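Local coordinates for Low molecular weight heat shock protein (Xanthomonas axonopodis pv. citri, PDB 3GLA) that probably acts as a molecular chaperone of the alpha-crystallin (Hsp20) family, binding partly unfolded proteins under stress and so limiting their aggregation, at residues V7-E12 with F16-D21; S28-Q33 with G88-R93. All blocks are in the same frame, centred on the assembly; numbering follows the deposited sequence.

Contact 1 pairs strands within one sheet of the beta sandwich, and contact 2 packs that sheet against the other. In contact 1, Val7-Glu12 with Phe16-Asp21, the strands form a beta hairpin, their short axes approaching to 4.6 Å. In contact 2, Ser28-Gln33 with Gly88-Arg93, the nearest CA atoms are more than 8 Å apart. The contact centres lie about 11 Å apart, and they meet because strands 15-21 and 89-95 are sheet neighbours: Leu18 O lies 2.7 Å from Ile92 N, and Ala20 N lies 2.8 Å from Leu90 O, both probable hydrogen bonds. The Val7-Ile9-Leu18 face and the Leu90-Ile92 pair thus line one continuous side of that sheet.

Contact 1: residues V7-E12 with F16-D21; sequences VDIKEE and FVLYAD
The carbonyl oxygen of Asp8 accepts the shortest bond here, from Tyr19 N at 2.7 Å with a nearly straight N-H...O angle of 167°, while Asp8 N returns a bond to Tyr19 O. Lys10 and Val17 repeat this reciprocal pattern, with Lys10 N to Val17 O at 2.8 Å; these are the hydrogen-bonded pairs of an antiparallel ladder.

The non-hydrogen-bonded pairs Val7-Ala20, Ile9-Leu18 and Glu11-Phe16 alternate with these and share one face of the sheet. Val7 CG1, set anti to its own N (chi1 163°), presses on Leu18 CG at 3.3 Å, tighter than usual for carbons. Ile9 meets the same leucine with its tip, CD1 to Leu18 CD1 at 3.8 Å. Glu11 lies alongside the Phe16 ring, its CG 3.4 Å from CE2, with carboxylate and ring planes 41° apart; Lys96 forms a salt bridge with that carboxylate and a cation-pi contact with the ring.

On the other face Val17 CG1 lies over one face of the Tyr19 ring, offset toward its rim, and Lys10 NZ forms a salt bridge to Glu12 OE1 at 3.1 Å. Lys10 has a second salt-bridge partner in Glu52 of the second subunit; Asp8 pairs with Arg61 of that subunit and accepts a hydrogen bond from its Glu60 backbone N. The chemistry implies a largely apolar face, ending in Glu11, and a mixed face whose Asp8 and Lys10 bind the second subunit.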
ATOM      1  N   VAL B   7       3.680   4.728  -7.596  1.00 13.18           N
ATOM      2  CA  VAL B   7       3.004   6.039  -7.601  1.00 16.46           C
ATOM      3  C   VAL B   7       2.283   6.172  -8.937  1.00 15.45           C
ATOM      4  O   VAL B   7       2.751   5.657 -10.003  1.00 16.60           O
ATOM      5  CB  VAL B   7       4.103   7.050  -7.581  1.00 19.19           C
ATOM      6  CG1 VAL B   7       3.636   8.370  -7.980  1.00 24.67           C
ATOM      7  CG2 VAL B   7       4.720   7.034  -6.147  1.00 16.56           C
ATOM      8  N   ASP B   8       1.148   6.730  -8.865  1.00 15.72           N
ATOM      9  CA  ASP B   8       0.542   7.206 -10.135  1.00 15.79           C
ATOM     10  C   ASP B   8       0.549   8.703 -10.087  1.00 17.97           C
ATOM     11  O   ASP B   8       0.425   9.321  -8.992  1.00 16.52           O
ATOM     12  CB  ASP B   8      -0.921   6.806 -10.185  1.00 17.03           C
ATOM     13  CG  ASP B   8      -1.122   5.317 -10.213  1.00 15.11           C
ATOM     14  OD1 ASP B   8      -0.203   4.594 -10.511  1.00 16.97           O
ATOM     15  OD2 ASP B   8      -2.279   4.935  -9.855  1.00 17.46           O
ATOM     16  N   ILE B   9       0.628   9.309 -11.267  1.00 17.35           N
ATOM     17  CA  ILE B   9       0.613  10.786 -11.253  1.00 17.31           C
ATOM     18  C   ILE B   9      -0.290  11.211 -12.372  1.00 18.27           C
ATOM     19  O   ILE B   9      -0.212  10.663 -13.488  1.00 19.82           O
ATOM     20  CB  ILE B   9       1.974  11.311 -11.580  1.00 18.20           C
ATOM     21  CG1 ILE B   9       2.953  10.868 -10.513  1.00 18.09           C
ATOM     22  CG2 ILE B   9       1.931  12.929 -11.703  1.00 19.42           C
ATOM     23  CD1 ILE B   9       4.455  11.309 -10.741  1.00 18.46           C
ATOM     24  N   LYS B  10      -1.153  12.150 -12.042  1.00 17.59           N
ATOM     25  CA  LYS B  10      -2.223  12.601 -12.907  1.00 19.75           C
ATOM     26  C   LYS B  10      -2.102  14.088 -13.014  1.00 22.71           C
ATOM     27  O   LYS B  10      -1.856  14.817 -12.067  1.00 21.55           O
ATOM     28  CB  LYS B  10      -3.566  12.246 -12.289  1.00 22.11           C
ATOM     29  CG  LYS B  10      -4.693  12.612 -13.117  1.00 27.57           C
ATOM     30  CD  LYS B  10      -5.949  12.439 -12.285  1.00 22.82           C
ATOM     31  CE  LYS B  10      -7.147  12.551 -13.302  1.00 29.75           C
ATOM     32  NZ  LYS B  10      -8.343  12.531 -12.449  1.00 31.55           N
ATOM     33  N   GLU B  11      -2.359  14.566 -14.225  1.00 21.56           N
ATOM     34  CA  GLU B  11      -2.419  16.008 -14.390  1.00 23.86           C
ATOM     35  C   GLU B  11      -3.859  16.399 -14.640  1.00 26.02           C
ATOM     36  O   GLU B  11      -4.567  15.904 -15.579  1.00 27.56           O
ATOM     37  CB  GLU B  11      -1.546  16.397 -15.573  1.00 25.14           C
ATOM     38  CG  GLU B  11      -1.746  17.947 -15.801  1.00 26.97           C
ATOM     39  CD  GLU B  11      -0.854  18.473 -16.885  1.00 28.66           C
ATOM     40  OE1 GLU B  11       0.105  17.805 -17.348  1.00 30.00           O
ATOM     41  OE2 GLU B  11      -1.025  19.720 -17.135  1.00 34.28           O
ATOM     42  N   GLU B  12      -4.428  17.088 -13.692  1.00 27.21           N
ATOM     43  CA  GLU B  12      -5.814  17.602 -13.793  1.00 28.70           C
ATOM     44  C   GLU B  12      -5.695  19.030 -14.318  1.00 29.20           C
ATOM     45  O   GLU B  12      -4.582  19.521 -14.572  1.00 28.78           O
ATOM     46  CB  GLU B  12      -6.507  17.580 -12.491  1.00 29.50           C
ATOM     47  CG  GLU B  12      -6.776  16.131 -12.054  1.00 33.57           C
ATOM     48  CD  GLU B  12      -7.444  15.974 -10.712  1.00 44.98           C
ATOM     49  OE1 GLU B  12      -8.000  14.846 -10.476  1.00 43.54           O
ATOM     50  OE2 GLU B  12      -7.413  16.965  -9.906  1.00 51.99           O
ATOM     51  N   PHE B  16      -1.764  18.865 -10.278  1.00 22.11           N
ATOM     52  CA  PHE B  16      -1.264  17.476 -10.485  1.00 18.84           C
ATOM     53  C   PHE B  16      -1.658  16.689  -9.212  1.00 21.10           C
ATOM     54  O   PHE B  16      -1.814  17.279  -8.122  1.00 20.73           O
ATOM     55  CB  PHE B  16       0.156  17.543 -10.539  1.00 19.11           C
ATOM     56  CG  PHE B  16       0.626  18.207 -11.777  1.00 21.62           C
ATOM     57  CD1 PHE B  16       0.811  19.591 -11.794  1.00 21.06           C
ATOM     58  CD2 PHE B  16       0.803  17.460 -12.953  1.00 25.15           C
ATOM     59  CE1 PHE B  16       1.243  20.245 -12.950  1.00 22.49           C
ATOM     60  CE2 PHE B  16       1.264  18.080 -14.161  1.00 24.17           C
ATOM     61  CZ  PHE B  16       1.469  19.507 -14.162  1.00 24.62           C
ATOM     62  N   VAL B  17      -1.805  15.369  -9.355  1.00 19.46           N
ATOM     63  CA  VAL B  17      -2.121  14.621  -8.172  1.00 19.22           C
ATOM     64  C   VAL B  17      -1.148  13.417  -8.236  1.00 18.81           C
ATOM     65  O   VAL B  17      -0.998  12.783  -9.300  1.00 19.15           O
ATOM     66  CB  VAL B  17      -3.489  14.065  -8.143  1.00 20.28           C
ATOM     67  CG1 VAL B  17      -3.755  13.298  -6.851  1.00 19.36           C
ATOM     68  CG2 VAL B  17      -4.644  15.200  -8.326  1.00 26.33           C
ATOM     69  N   LEU B  18      -0.462  13.170  -7.121  1.00 17.72           N
ATOM     70  CA  LEU B  18       0.363  11.983  -7.073  1.00 17.94           C
ATOM     71  C   LEU B  18      -0.243  11.075  -6.064  1.00 18.06           C
ATOM     72  O   LEU B  18      -0.652  11.508  -4.976  1.00 18.33           O
ATOM     73  CB  LEU B  18       1.734  12.361  -6.685  1.00 17.47           C
ATOM     74  CG  LEU B  18       2.751  11.227  -6.640  1.00 21.18           C
ATOM     75  CD1 LEU B  18       4.228  11.819  -7.001  1.00 24.36           C
ATOM     76  CD2 LEU B  18       2.673  10.499  -5.205  1.00 22.06           C
ATOM     77  N   TYR B  19      -0.360   9.799  -6.429  1.00 16.21           N
ATOM     78  CA  TYR B  19      -0.958   8.852  -5.484  1.00 16.09           C
ATOM     79  C   TYR B  19       0.138   7.846  -5.228  1.00 16.85           C
ATOM     80  O   TYR B  19       0.750   7.343  -6.165  1.00 17.95           O
ATOM     81  CB  TYR B  19      -2.091   8.084  -6.151  1.00 15.05           C
ATOM     82  CG  TYR B  19      -3.186   8.952  -6.684  1.00 17.15           C
ATOM     83  CD1 TYR B  19      -4.251   9.298  -5.893  1.00 20.35           C
ATOM     84  CD2 TYR B  19      -3.124   9.392  -8.002  1.00 20.67           C
ATOM     85  CE1 TYR B  19      -5.301  10.115  -6.422  1.00 24.17           C
ATOM     86  CE2 TYR B  19      -4.117  10.140  -8.519  1.00 22.78           C
ATOM     87  CZ  TYR B  19      -5.190  10.467  -7.719  1.00 24.48           C
ATOM     88  OH  TYR B  19      -6.136  11.317  -8.308  1.00 26.35           O
ATOM     89  N   ALA B  20       0.501   7.656  -3.946  1.00 13.25           N
ATOM     90  CA  ALA B  20       1.600   6.774  -3.682  1.00 14.50           C
ATOM     91  C   ALA B  20       1.109   5.658  -2.795  1.00 15.70           C
ATOM     92  O   ALA B  20       0.452   5.876  -1.779  1.00 16.78           O
ATOM     93  CB  ALA B  20       2.691   7.561  -2.965  1.00 16.32           C
ATOM     94  N   ASP B  21       1.488   4.478  -3.129  1.00 13.73           N
ATOM     95  CA  ASP B  21       1.109   3.365  -2.275  1.00 12.96           C
ATOM     96  C   ASP B  21       2.230   3.240  -1.247  1.00 13.37           C
ATOM     97  O   ASP B  21       3.339   2.729  -1.493  1.00 14.38           O
ATOM     98  CB  ASP B  21       1.105   2.127  -3.143  1.00 14.60           C
ATOM     99  CG  ASP B  21      -0.247   1.924  -3.820  1.00 16.90           C
ATOM    100  OD1 ASP B  21      -1.129   2.748  -3.620  1.00 18.52           O
ATOM    101  OD2 ASP B  21      -0.295   0.966  -4.618  1.00 16.21           O
TER

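Contact 2: residues S28-Q33 with G88-R93; sequences SQIEVQ and GVLEIR
Ile30 and Leu90 meet tip to tip in the interior between the two layers of the sandwich, with Ile30 CG2 3.6 Å from Leu90 CD2. That leucine methyl is the central bump: Ile30 CD1 also lies 3.8 Å from it, so both arms of the isoleucine touch it from the same side, and Val32 CG2 closes on it from two residues farther along the chain at 3.8 Å. Leu90 CD2 therefore sits in a hollow formed by Ile30 and Val32, while the Val32 and Leu90 side chains run antiparallel, overlapping flank to flank.

The second bump is Ile92 CD1, which enters the fork of Val32, 3.7 Å from CG1 and 3.9 Å from CG2. An extended side chain (chi2 175°) carries this methyl toward the valine. Val32 is thus shared, one branch touching both Leu90 and Ile92. All the contacts are between carbons, and the CA atoms of Val32 and Ile92 are 8.2 Å apart, a separation bridged by side chains.

The packing joins strand 31-35, at an edge of the three-stranded sheet within this chain, to strand 89-95 in the facing sheet of the beta sandwich. Leu22 and Ile25 border Ile30, Leu39 of strand 38-45 touches Val32, and Ala83 of strand 82-86 flanks both Leu90 and Ile92.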
ATOM      1  N   SER B  28       1.695  11.020   8.330  1.00 31.38           N
ATOM      2  CA  SER B  28       2.470  12.133   8.908  1.00 32.53           C
ATOM      3  C   SER B  28       3.973  11.819   8.911  1.00 31.98           C
ATOM      4  O   SER B  28       4.765  12.769   9.012  1.00 34.06           O
ATOM      5  CB  SER B  28       1.983  12.346  10.365  1.00 33.51           C
ATOM      6  OG  SER B  28       2.513  11.238  11.113  1.00 34.59           O
ATOM      7  N   GLN B  29       4.368  10.541   8.740  1.00 27.11           N
ATOM      8  CA  GLN B  29       5.712  10.152   8.663  1.00 27.19           C
ATOM      9  C   GLN B  29       6.336  10.141   7.224  1.00 24.16           C
ATOM     10  O   GLN B  29       7.441   9.704   7.066  1.00 27.09           O
ATOM     11  CB  GLN B  29       5.954   8.744   9.238  1.00 28.58           C
ATOM     12  CG  GLN B  29       5.698   8.605  10.753  1.00 33.90           C
ATOM     13  CD  GLN B  29       6.742   9.403  11.481  1.00 36.75           C
ATOM     14  OE1 GLN B  29       7.958   9.061  11.522  1.00 44.00           O
ATOM     15  NE2 GLN B  29       6.308  10.542  11.914  1.00 39.41           N
ATOM     16  N   ILE B  30       5.538  10.546   6.261  1.00 22.98           N
ATOM     17  CA  ILE B  30       6.043  10.539   4.873  1.00 21.00           C
ATOM     18  C   ILE B  30       6.444  11.981   4.644  1.00 22.05           C
ATOM     19  O   ILE B  30       5.666  12.922   4.869  1.00 23.91           O
ATOM     20  CB  ILE B  30       4.959  10.186   3.894  1.00 22.14           C
ATOM     21  CG1 ILE B  30       4.391   8.733   4.206  1.00 22.01           C
ATOM     22  CG2 ILE B  30       5.521  10.313   2.516  1.00 20.29           C
ATOM     23  CD1 ILE B  30       2.981   8.575   3.660  1.00 24.45           C
ATOM     24  N   GLU B  31       7.662  12.135   4.230  1.00 21.62           N
ATOM     25  CA  GLU B  31       8.160  13.532   3.976  1.00 22.83           C
ATOM     26  C   GLU B  31       7.872  13.824   2.571  1.00 21.93           C
ATOM     27  O   GLU B  31       8.339  13.098   1.698  1.00 21.44           O
ATOM     28  CB  GLU B  31       9.648  13.510   4.197  1.00 24.91           C
ATOM     29  CG  GLU B  31      10.261  14.859   4.050  1.00 33.42           C
ATOM     30  CD  GLU B  31      11.471  15.005   4.991  1.00 49.15           C
ATOM     31  OE1 GLU B  31      12.591  14.660   4.572  1.00 51.15           O
ATOM     32  OE2 GLU B  31      11.276  15.472   6.167  1.00 58.05           O
ATOM     33  N   VAL B  32       7.130  14.869   2.324  1.00 20.88           N
ATOM     34  CA  VAL B  32       6.853  15.307   0.959  1.00 21.44           C
ATOM     35  C   VAL B  32       7.509  16.634   0.833  1.00 24.42           C
ATOM     36  O   VAL B  32       7.279  17.476   1.703  1.00 24.22           O
ATOM     37  CB  VAL B  32       5.404  15.471   0.792  1.00 20.51           C
ATOM     38  CG1 VAL B  32       5.000  15.860  -0.571  1.00 23.89           C
ATOM     39  CG2 VAL B  32       4.710  14.100   1.045  1.00 21.82           C
ATOM     40  N   GLN B  33       8.258  16.830  -0.232  1.00 22.09           N
ATOM     41  CA  GLN B  33       8.944  18.136  -0.462  1.00 24.19           C
ATOM     42  C   GLN B  33       8.962  18.333  -1.924  1.00 25.96           C
ATOM     43  O   GLN B  33       8.941  17.366  -2.723  1.00 23.75           O
ATOM     44  CB  GLN B  33      10.394  17.990  -0.013  1.00 27.90           C
ATOM     45  CG  GLN B  33      10.470  17.750   1.404  1.00 36.71           C
ATOM     46  CD  GLN B  33      11.840  18.086   1.932  1.00 48.59           C
ATOM     47  OE1 GLN B  33      11.966  18.475   3.094  1.00 55.65           O
ATOM     48  NE2 GLN B  33      12.866  17.968   1.084  1.00 50.33           N
ATOM     49  N   GLY B  88      -3.100   3.779   3.540  1.00 16.36           N
ATOM     50  CA  GLY B  88      -1.768   3.485   2.991  1.00 14.56           C
ATOM     51  C   GLY B  88      -1.523   4.217   1.713  1.00 16.78           C
ATOM     52  O   GLY B  88      -0.476   3.975   1.160  1.00 17.72           O
ATOM     53  N   VAL B  89      -2.485   4.954   1.176  1.00 15.27           N
ATOM     54  CA  VAL B  89      -2.196   5.672  -0.052  1.00 16.39           C
ATOM     55  C   VAL B  89      -2.044   7.082   0.340  1.00 16.97           C
ATOM     56  O   VAL B  89      -2.852   7.688   1.092  1.00 20.23           O
ATOM     57  CB  VAL B  89      -3.377   5.567  -1.067  1.00 15.70           C
ATOM     58  CG1 VAL B  89      -3.143   6.543  -2.205  1.00 19.65           C
ATOM     59  CG2 VAL B  89      -3.501   4.130  -1.515  1.00 17.00           C
ATOM     60  N   LEU B  90      -1.000   7.668  -0.160  1.00 15.42           N
ATOM     61  CA  LEU B  90      -0.838   9.131   0.129  1.00 15.15           C
ATOM     62  C   LEU B  90      -1.185   9.842  -1.137  1.00 18.14           C
ATOM     63  O   LEU B  90      -0.691   9.448  -2.205  1.00 19.01           O
ATOM     64  CB  LEU B  90       0.631   9.378   0.456  1.00 17.67           C
ATOM     65  CG  LEU B  90       0.888  10.900   0.781  1.00 19.58           C
ATOM     66  CD1 LEU B  90       0.241  11.227   2.074  1.00 22.29           C
ATOM     67  CD2 LEU B  90       2.376  11.129   0.927  1.00 26.16           C
ATOM     68  N   GLU B  91      -2.033  10.848  -1.035  1.00 15.47           N
ATOM     69  CA  GLU B  91      -2.413  11.561  -2.262  1.00 17.13           C
ATOM     70  C   GLU B  91      -1.871  12.924  -2.099  1.00 19.59           C
ATOM     71  O   GLU B  91      -2.135  13.616  -1.063  1.00 18.88           O
ATOM     72  CB  GLU B  91      -3.895  11.547  -2.317  1.00 16.20           C
ATOM     73  CG  GLU B  91      -4.372  12.457  -3.542  1.00 18.95           C
ATOM     74  CD  GLU B  91      -5.874  12.390  -3.707  1.00 24.27           C
ATOM     75  OE1 GLU B  91      -6.410  13.399  -4.207  1.00 26.36           O
ATOM     76  OE2 GLU B  91      -6.475  11.414  -3.311  1.00 24.46           O
ATOM     77  N   ILE B  92      -1.033  13.313  -3.030  1.00 17.02           N
ATOM     78  CA  ILE B  92      -0.375  14.613  -2.935  1.00 16.83           C
ATOM     79  C   ILE B  92      -0.980  15.440  -4.023  1.00 19.20           C
ATOM     80  O   ILE B  92      -1.020  15.007  -5.191  1.00 18.55           O
ATOM     81  CB  ILE B  92       1.040  14.453  -3.247  1.00 18.49           C
ATOM     82  CG1 ILE B  92       1.679  13.561  -2.115  1.00 17.83           C
ATOM     83  CG2 ILE B  92       1.735  15.823  -3.162  1.00 19.43           C
ATOM     84  CD1 ILE B  92       3.114  13.219  -2.399  1.00 18.82           C
ATOM     85  N   ARG B  93      -1.423  16.680  -3.668  1.00 18.59           N
ATOM     86  CA  ARG B  93      -2.022  17.505  -4.719  1.00 20.95           C
ATOM     87  C   ARG B  93      -1.140  18.676  -4.882  1.00 21.97           C
ATOM     88  O   ARG B  93      -0.674  19.296  -3.928  1.00 20.55           O
ATOM     89  CB  ARG B  93      -3.422  17.966  -4.340  1.00 24.48           C
ATOM     90  CG  ARG B  93      -4.362  16.807  -4.195  1.00 30.42           C
ATOM     91  CD  ARG B  93      -5.812  17.251  -4.172  1.00 41.73           C
ATOM     92  NE  ARG B  93      -6.526  16.224  -4.887  1.00 50.94           N
ATOM     93  CZ  ARG B  93      -7.143  16.426  -6.038  1.00 58.50           C
ATOM     94  NH1 ARG B  93      -7.748  15.401  -6.638  1.00 60.78           N
ATOM     95  NH2 ARG B  93      -7.175  17.641  -6.590  1.00 57.47           N
TER